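Local coordinates for berberine bridge enzyme-like protein (Arabidopsis thaliana, PDB 5D79), which is a secreted, FAD-dependent oxidoreductase of the berberine bridge enzyme-like family that takes part in the adaptation of the plant to salt stress, at residues C96-G101 against T517-D522; H103-S108 against E114-I119; G479-K484 against S525-N530. All blocks are in the same frame, centred on the assembly; numbering follows the deposited sequence.

Interaction 1: residues C96-G101 against T517-D522; sequences CAQLHG and TDFFCD
Gln98 lays its aliphatic arm over one face of the Phe519 ring, and this is where the contact is densest. CG of Gln98 stands 3.7 Å from the ring centroid of Phe519, 25° off the normal, a CH-pi approach shifted toward the CD1-CE1 rim. Beyond CG the chain runs on extended, bringing the terminal amide into a stack with the ring at an interplanar angle of 25°. Ala97 adds its methyl group, with CB 3.6 Å from Phe519 CZ, meeting the far end of the ring obliquely. Phe519 gets there because its CG lies anti to the backbone N (chi1 177°), which sends the ring away from its own loop toward helix 87-100. That helix belongs to the FAD-binding domain of the PCMH type, while the loop after helix 504-514 belongs to the berberine-like C-terminal region; Ile94 and Val104 also touch the Phe519 side chain. On the solvent side the packing thins out. There Thr517, an exposed residue, merely faces the amide, its OG1 3.9 Å from Gln98 OE1, and no hydrogen bond crosses between the segments. At the buried end of the helical segment, Cys96 is tied by a disulfide to Cys34 of helix 29-36.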
# COMPACT_ATOMS: atom_id res chain seq x y z
N CYS A 96 28.96 2.01 -3.88
CA CYS A 96 29.81 1.62 -2.76
C CYS A 96 29.36 0.33 -2.07
O CYS A 96 30.20 -0.46 -1.65
CB CYS A 96 29.87 2.73 -1.71
SG CYS A 96 30.80 4.19 -2.19
N ALA A 97 28.05 0.15 -1.94
CA ALA A 97 27.49 -1.04 -1.30
C ALA A 97 27.97 -2.29 -2.02
O ALA A 97 28.55 -3.21 -1.43
CB ALA A 97 25.96 -0.99 -1.28
N GLN A 98 27.75 -2.30 -3.33
CA GLN A 98 28.14 -3.41 -4.17
C GLN A 98 29.65 -3.64 -4.13
O GLN A 98 30.10 -4.79 -4.20
CB GLN A 98 27.67 -3.16 -5.60
CG GLN A 98 26.17 -2.99 -5.68
CD GLN A 98 25.65 -3.03 -7.09
OE1 GLN A 98 25.68 -4.07 -7.75
NE2 GLN A 98 25.16 -1.89 -7.57
N LEU A 99 30.42 -2.57 -4.01
CA LEU A 99 31.88 -2.67 -4.00
C LEU A 99 32.39 -3.30 -2.70
O LEU A 99 33.44 -3.93 -2.69
CB LEU A 99 32.50 -1.28 -4.19
CG LEU A 99 34.01 -1.22 -4.45
CD1 LEU A 99 34.31 -1.53 -5.92
CD2 LEU A 99 34.58 0.12 -4.04
N HIS A 100 31.64 -3.15 -1.62
CA HIS A 100 32.12 -3.63 -0.33
C HIS A 100 31.22 -4.71 0.27
O HIS A 100 31.39 -5.11 1.42
CB HIS A 100 32.28 -2.46 0.64
CG HIS A 100 33.26 -1.43 0.17
ND1 HIS A 100 34.62 -1.58 0.32
CD2 HIS A 100 33.08 -0.24 -0.45
CE1 HIS A 100 35.24 -0.53 -0.19
NE2 HIS A 100 34.33 0.30 -0.66
N GLY A 101 30.26 -5.18 -0.52
CA GLY A 101 29.42 -6.28 -0.11
C GLY A 101 28.37 -5.89 0.92
O GLY A 101 27.97 -6.70 1.76
N THR A 517 22.96 -9.25 -10.89
CA THR A 517 23.73 -9.58 -9.71
C THR A 517 22.80 -9.90 -8.55
O THR A 517 23.25 -10.40 -7.52
CB THR A 517 24.67 -8.44 -9.31
OG1 THR A 517 23.97 -7.19 -9.36
CG2 THR A 517 25.82 -8.38 -10.28
N ASP A 518 21.51 -9.62 -8.74
CA ASP A 518 20.51 -9.72 -7.69
C ASP A 518 20.89 -8.83 -6.48
O ASP A 518 20.80 -9.27 -5.33
CB ASP A 518 20.33 -11.18 -7.27
CG ASP A 518 19.07 -11.41 -6.45
OD1 ASP A 518 18.17 -10.54 -6.47
OD2 ASP A 518 18.97 -12.46 -5.78
N PHE A 519 21.31 -7.59 -6.73
CA PHE A 519 21.67 -6.70 -5.63
C PHE A 519 20.44 -6.33 -4.82
O PHE A 519 20.46 -6.37 -3.58
CB PHE A 519 22.35 -5.41 -6.12
CG PHE A 519 22.66 -4.43 -4.99
CD1 PHE A 519 23.69 -4.68 -4.08
CD2 PHE A 519 21.92 -3.26 -4.84
CE1 PHE A 519 23.97 -3.78 -3.04
CE2 PHE A 519 22.20 -2.35 -3.80
CZ PHE A 519 23.23 -2.62 -2.90
N PHE A 520 19.36 -5.97 -5.50
CA PHE A 520 18.15 -5.56 -4.82
C PHE A 520 17.30 -6.76 -4.43
O PHE A 520 16.53 -7.27 -5.24
CB PHE A 520 17.37 -4.58 -5.69
CG PHE A 520 18.12 -3.31 -5.96
CD1 PHE A 520 18.15 -2.30 -5.01
CD2 PHE A 520 18.81 -3.13 -7.14
CE1 PHE A 520 18.85 -1.14 -5.24
CE2 PHE A 520 19.52 -1.97 -7.38
CZ PHE A 520 19.54 -0.97 -6.43
N CYS A 521 17.47 -7.22 -3.19
CA CYS A 521 16.77 -8.40 -2.69
C CYS A 521 16.33 -8.23 -1.24
O CYS A 521 17.04 -7.64 -0.43
CB CYS A 521 17.65 -9.65 -2.84
SG CYS A 521 19.05 -9.82 -1.65
N ASP A 522 15.14 -8.73 -0.92
CA ASP A 522 14.70 -8.89 0.46
C ASP A 522 14.17 -10.31 0.66
O ASP A 522 14.47 -11.20 -0.14
CB ASP A 522 13.64 -7.84 0.86
CG ASP A 522 12.52 -7.69 -0.16
OD1 ASP A 522 12.08 -8.68 -0.76
OD2 ASP A 522 12.05 -6.56 -0.35

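Interaction 2: residues H103-S108 against E114-I119; sequences HVRTRS and EGLSYI. With FAD (flavin-adenine dinucleotide), chain E.
Arg105 and Arg107 both point from strand 103-107 toward the loop 114-119, but they meet it in different ways. A bend at chi2 (-63°) folds the Arg105 guanidinium back against the loop backbone, where NH1 donates to Leu116 O at 2.9 Å. The N-H...O angle is 160°, and the acceptor lies close to the guanidinium plane. Its NH2 makes a salt bridge to Glu523 and a weak hydrogen bond to His103 NE2. Arg107 instead reaches out past Tyr118, its NH1 3.5 Å from Tyr118 CB; guanidinium and phenol ring are inclined by 50°, and its charge is met by Asp129 on the neighbouring strand 125-129. Strand and loop together form part of the FAD-binding site of this PCMH-type domain, close to His111, the site of covalent flavin attachment, a link absent from this structure. Ser117 turns OG onto the cofactor, 2.5 Å from the phosphate oxygen O1A of FAD, while Ser108 N donates to O2A of the same phosphate. Ser108 OG hydrogen-bonds N7A of the adenine at 2.6 Å. The ribose hydroxyl O2B of FAD donates to Thr106 O. Ser117 O, 3.3 Å from Arg105 CB, is buried by the contact without a polar partner.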
# COMPACT_ATOMS: atom_id res chain seq x y z
N HIS A 103 24.65 -4.89 2.02
CA HIS A 103 23.25 -5.05 1.69
C HIS A 103 22.49 -3.80 2.11
O HIS A 103 22.78 -3.24 3.16
CB HIS A 103 22.73 -6.30 2.40
CG HIS A 103 21.29 -6.58 2.15
ND1 HIS A 103 20.73 -6.54 0.89
CD2 HIS A 103 20.29 -6.92 3.00
CE1 HIS A 103 19.44 -6.84 0.98
NE2 HIS A 103 19.15 -7.07 2.24
N VAL A 104 21.54 -3.34 1.30
CA VAL A 104 20.75 -2.16 1.69
C VAL A 104 19.26 -2.41 1.66
O VAL A 104 18.79 -3.36 1.03
CB VAL A 104 21.04 -0.94 0.80
CG1 VAL A 104 22.53 -0.66 0.75
CG2 VAL A 104 20.47 -1.15 -0.59
N ARG A 105 18.51 -1.55 2.34
CA ARG A 105 17.06 -1.50 2.24
C ARG A 105 16.64 -0.06 2.00
O ARG A 105 17.24 0.84 2.55
CB ARG A 105 16.40 -2.05 3.50
CG ARG A 105 16.60 -3.53 3.71
CD ARG A 105 15.95 -4.34 2.60
NE ARG A 105 16.34 -5.75 2.67
CZ ARG A 105 15.64 -6.70 3.28
NH1 ARG A 105 14.48 -6.41 3.86
NH2 ARG A 105 16.09 -7.95 3.29
N THR A 106 15.62 0.15 1.17
CA THR A 106 15.18 1.50 0.84
C THR A 106 13.86 1.87 1.51
O THR A 106 12.85 1.18 1.34
CB THR A 106 15.01 1.67 -0.67
OG1 THR A 106 16.28 1.55 -1.31
CG2 THR A 106 14.43 3.04 -0.99
N ARG A 107 13.87 2.95 2.28
CA ARG A 107 12.65 3.39 2.95
C ARG A 107 12.15 4.72 2.42
O ARG A 107 12.92 5.67 2.29
CB ARG A 107 12.88 3.49 4.46
CG ARG A 107 11.61 3.84 5.22
CD ARG A 107 11.72 3.54 6.70
NE ARG A 107 12.61 4.47 7.38
CZ ARG A 107 12.93 4.39 8.66
NH1 ARG A 107 12.44 3.40 9.40
NH2 ARG A 107 13.73 5.30 9.20
N SER A 108 10.85 4.79 2.10
CA SER A 108 10.20 6.06 1.80
C SER A 108 9.51 6.62 3.04
O SER A 108 10.02 7.52 3.67
CB SER A 108 9.19 5.92 0.66
OG SER A 108 9.85 5.56 -0.55
N GLU A 114 5.51 -5.66 6.95
CA GLU A 114 6.45 -6.51 7.69
C GLU A 114 7.75 -5.78 8.02
O GLU A 114 8.73 -6.40 8.43
CB GLU A 114 6.76 -7.79 6.88
CG GLU A 114 5.57 -8.72 6.62
CD GLU A 114 5.25 -9.66 7.79
OE1 GLU A 114 5.77 -9.45 8.92
OE2 GLU A 114 4.47 -10.62 7.58
N GLY A 115 7.76 -4.46 7.83
CA GLY A 115 8.93 -3.66 8.15
C GLY A 115 10.18 -3.91 7.31
O GLY A 115 11.28 -3.62 7.76
N LEU A 116 10.01 -4.41 6.09
CA LEU A 116 11.15 -4.85 5.27
C LEU A 116 11.93 -3.72 4.61
O LEU A 116 12.90 -3.98 3.90
CB LEU A 116 10.69 -5.82 4.18
CG LEU A 116 10.17 -7.17 4.65
CD1 LEU A 116 10.04 -8.10 3.47
CD2 LEU A 116 11.08 -7.75 5.73
N SER A 117 11.50 -2.48 4.85
CA SER A 117 12.21 -1.30 4.35
C SER A 117 13.28 -0.81 5.33
O SER A 117 14.18 -0.04 4.97
CB SER A 117 11.21 -0.17 4.06
OG SER A 117 10.37 0.06 5.18
N TYR A 118 13.17 -1.26 6.58
CA TYR A 118 14.14 -0.90 7.60
C TYR A 118 14.57 -2.12 8.40
O TYR A 118 15.26 -2.00 9.40
CB TYR A 118 13.58 0.18 8.53
CG TYR A 118 12.25 -0.17 9.15
CD1 TYR A 118 11.07 0.08 8.47
CD2 TYR A 118 12.18 -0.78 10.40
CE1 TYR A 118 9.85 -0.25 9.02
CE2 TYR A 118 10.96 -1.12 10.95
CZ TYR A 118 9.79 -0.85 10.26
OH TYR A 118 8.57 -1.18 10.80
N ILE A 119 14.15 -3.31 7.96
CA ILE A 119 14.62 -4.56 8.53
C ILE A 119 15.10 -5.53 7.46
O ILE A 119 14.38 -5.80 6.51
CB ILE A 119 13.54 -5.31 9.33
CG1 ILE A 119 12.84 -4.39 10.33
CG2 ILE A 119 14.14 -6.54 10.03
CD1 ILE A 119 11.69 -5.07 11.03
PA FAD E . 8.04 1.64 2.90
O1A FAD E . 8.20 0.72 4.09
O2A FAD E . 8.94 2.85 2.97
O5B FAD E . 8.26 0.81 1.54
C5B FAD E . 7.64 -0.46 1.34
C4B FAD E . 8.37 -1.32 0.31
O4B FAD E . 8.64 -0.54 -0.85
C3B FAD E . 9.70 -1.82 0.84
O3B FAD E . 9.99 -3.12 0.37
C2B FAD E . 10.69 -0.81 0.29
O2B FAD E . 11.99 -1.35 0.12
C1B FAD E . 10.04 -0.36 -1.01
N9A FAD E . 10.34 1.03 -1.41
C8A FAD E . 9.98 2.20 -0.80
N7A FAD E . 10.46 3.24 -1.53
C5A FAD E . 11.13 2.75 -2.60
C6A FAD E . 11.81 3.34 -3.66
N6A FAD E . 11.71 4.64 -3.90
N1A FAD E . 12.40 2.54 -4.63
C2A FAD E . 12.30 1.17 -4.54
N3A FAD E . 11.63 0.59 -3.49
C4A FAD E . 11.05 1.36 -2.54
N1 FAD E . -2.16 0.32 0.49
C2 FAD E . -3.22 0.45 -0.39
O2 FAD E . -3.03 0.38 -1.61
N3 FAD E . -4.50 0.66 0.10
C4 FAD E . -4.74 0.75 1.46
O4 FAD E . -5.86 1.06 1.86
C4X FAD E . -3.66 0.65 2.35
N5 FAD E . -3.84 0.87 3.71
C5X FAD E . -2.72 1.06 4.52
C6 FAD E . -2.85 1.52 5.82
C7 FAD E . -1.72 1.71 6.63
C7M FAD E . -1.88 2.20 8.03
C8 FAD E . -0.45 1.47 6.10
C8M FAD E . 0.78 1.64 6.95
C9 FAD E . -0.32 1.01 4.80
C9A FAD E . -1.46 0.75 4.02
N10 FAD E . -1.34 0.25 2.73
C10 FAD E . -2.37 0.46 1.84
C1' FAD E . -0.07 -0.42 2.29
C2' FAD E . 0.94 0.52 1.68
O2' FAD E . 0.43 1.02 0.46
C3' FAD E . 2.23 -0.26 1.47
O3' FAD E . 2.75 -0.62 2.73
C4' FAD E . 3.29 0.55 0.77
O4' FAD E . 4.21 -0.30 0.14
C5' FAD E . 4.07 1.35 1.79
O5' FAD E . 4.80 2.35 1.12
P FAD E . 5.78 3.26 2.01
O1P FAD E . 6.69 4.06 1.11
O2P FAD E . 5.00 4.16 2.93
O3P FAD E . 6.49 2.10 2.88

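Interaction 3: residues G479-K484 against S525-N530; sequences GMYLGK and SIPLVN
The Tyr481 ring presents an edge to the segment 525-530, with Ser525 O lying near the ring plane beside CE2 and OH. Its hydroxyl donates to that carbonyl, OH to Ser525 O 2.8 Å, at a C=O...O angle of 161°, so the bond runs nearly along the C=O axis. Pro527 comes from another quarter: its CB is 3.1 Å from Tyr481 OH, and the two side chains cross at about a right angle. The apolar part of this approach is longer, 4.3 Å from Tyr481 CZ to Pro527 CB. With CG anti to its own carbonyl carbon (chi1 -69°), Tyr481 extends from the loop toward the C-terminal segment. Helix 488-500 adds a cation-pi partner, Lys488, and an edge-to-face ring, Trp495. An alanine here would remove the phenol, and Ser525 O would probably lose its donor while Pro527 faced a gap. Ser525 OG also accepts a weak hydrogen bond from Asp522 N. Both segments belong to the berberine-like C-terminal region, in which Tyr481 pins the extended C-terminal tail to the loop that precedes helix 488-500.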
# COMPACT_ATOMS: atom_id res chain seq x y z
N GLY A 479 5.16 -17.04 2.73
CA GLY A 479 6.45 -17.65 2.44
C GLY A 479 7.59 -16.66 2.33
O GLY A 479 7.38 -15.49 2.04
N MET A 480 8.82 -17.13 2.57
CA MET A 480 10.02 -16.31 2.42
C MET A 480 11.21 -17.18 2.02
O MET A 480 11.14 -18.40 2.07
CB MET A 480 10.31 -15.56 3.72
CG MET A 480 10.43 -16.45 4.94
SD MET A 480 10.82 -15.52 6.44
CE MET A 480 12.50 -14.96 6.08
N TYR A 481 12.30 -16.55 1.59
CA TYR A 481 13.53 -17.28 1.26
C TYR A 481 14.27 -17.79 2.50
O TYR A 481 14.69 -17.01 3.35
CB TYR A 481 14.48 -16.40 0.44
CG TYR A 481 14.02 -16.08 -0.96
CD1 TYR A 481 13.92 -17.07 -1.93
CD2 TYR A 481 13.72 -14.77 -1.32
CE1 TYR A 481 13.51 -16.77 -3.22
CE2 TYR A 481 13.30 -14.46 -2.61
CZ TYR A 481 13.20 -15.46 -3.55
OH TYR A 481 12.79 -15.14 -4.82
N LEU A 482 14.44 -19.11 2.58
CA LEU A 482 15.07 -19.73 3.73
C LEU A 482 16.02 -20.85 3.31
O LEU A 482 16.98 -21.17 4.01
CB LEU A 482 14.01 -20.26 4.69
CG LEU A 482 13.18 -19.16 5.36
CD1 LEU A 482 11.92 -19.70 6.00
CD2 LEU A 482 14.04 -18.41 6.39
N GLY A 483 15.74 -21.43 2.14
CA GLY A 483 16.53 -22.54 1.62
C GLY A 483 15.70 -23.80 1.45
O GLY A 483 16.22 -24.91 1.52
N LYS A 484 14.39 -23.61 1.25
CA LYS A 484 13.45 -24.71 1.03
C LYS A 484 13.67 -25.42 -0.31
O LYS A 484 13.59 -26.65 -0.40
CB LYS A 484 12.01 -24.18 1.12
CG LYS A 484 10.99 -24.87 0.21
CD LYS A 484 9.91 -23.90 -0.28
CE LYS A 484 8.94 -24.55 -1.28
NZ LYS A 484 9.03 -23.99 -2.67
N SER A 525 11.65 -10.96 -2.40
CA SER A 525 11.91 -10.31 -3.69
C SER A 525 11.79 -11.28 -4.88
O SER A 525 11.86 -12.51 -4.72
CB SER A 525 13.30 -9.65 -3.67
OG SER A 525 14.32 -10.60 -3.45
N ILE A 526 11.58 -10.71 -6.06
CA ILE A 526 11.48 -11.47 -7.30
C ILE A 526 12.83 -12.12 -7.58
O ILE A 526 13.86 -11.44 -7.54
CB ILE A 526 11.08 -10.56 -8.48
CG1 ILE A 526 9.72 -9.89 -8.23
CG2 ILE A 526 11.08 -11.32 -9.80
CD1 ILE A 526 8.54 -10.84 -8.15
N PRO A 527 12.83 -13.45 -7.86
CA PRO A 527 14.09 -14.16 -8.10
C PRO A 527 14.61 -14.05 -9.53
O PRO A 527 13.87 -13.73 -10.47
CB PRO A 527 13.71 -15.61 -7.78
CG PRO A 527 12.30 -15.70 -8.25
CD PRO A 527 11.68 -14.37 -7.87
N LEU A 528 15.90 -14.32 -9.69
CA LEU A 528 16.47 -14.46 -11.01
C LEU A 528 16.02 -15.77 -11.64
O LEU A 528 15.69 -16.74 -10.95
CB LEU A 528 18.00 -14.42 -10.94
CG LEU A 528 18.75 -13.16 -10.53
CD1 LEU A 528 20.19 -13.55 -10.25
CD2 LEU A 528 18.71 -12.11 -11.61
N VAL A 529 16.02 -15.79 -12.97
CA VAL A 529 15.62 -16.96 -13.74
C VAL A 529 16.63 -18.12 -13.62
O VAL A 529 17.79 -17.93 -13.24
CB VAL A 529 15.44 -16.56 -15.23
CG1 VAL A 529 16.77 -16.63 -15.96
CG2 VAL A 529 14.38 -17.42 -15.91
N ASN A 530 16.16 -19.34 -13.92
CA ASN A 530 17.00 -20.53 -13.92
C ASN A 530 17.77 -20.67 -15.24
O ASN A 530 19.00 -20.56 -15.28
CB ASN A 530 16.17 -21.80 -13.67
CG ASN A 530 15.98 -22.12 -12.18
OD1 ASN A 530 16.54 -21.45 -11.30
ND2 ASN A 530 15.18 -23.15 -11.89

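From the N terminus, helix 87-100 supplies the first half of interaction 1, and strand 103-107 follows it directly in the chain. Interaction 2 closes a short loop of five intervening residues, wholly inside the very long one closed when 517-522 returns to the helix. Interaction 3 opens at 479-484 within that long loop and closes at 525-530, beyond its end, so that interactions 1 and 3 cross. The C-terminal tail thus joins two parts of the fold: its 517-522 portion packs on the FAD-binding domain, touching strand 103-107 through Phe519 and Val104, while 525-530 returns to the berberine-like region. Interactions 2 and 3 stand in series without touching.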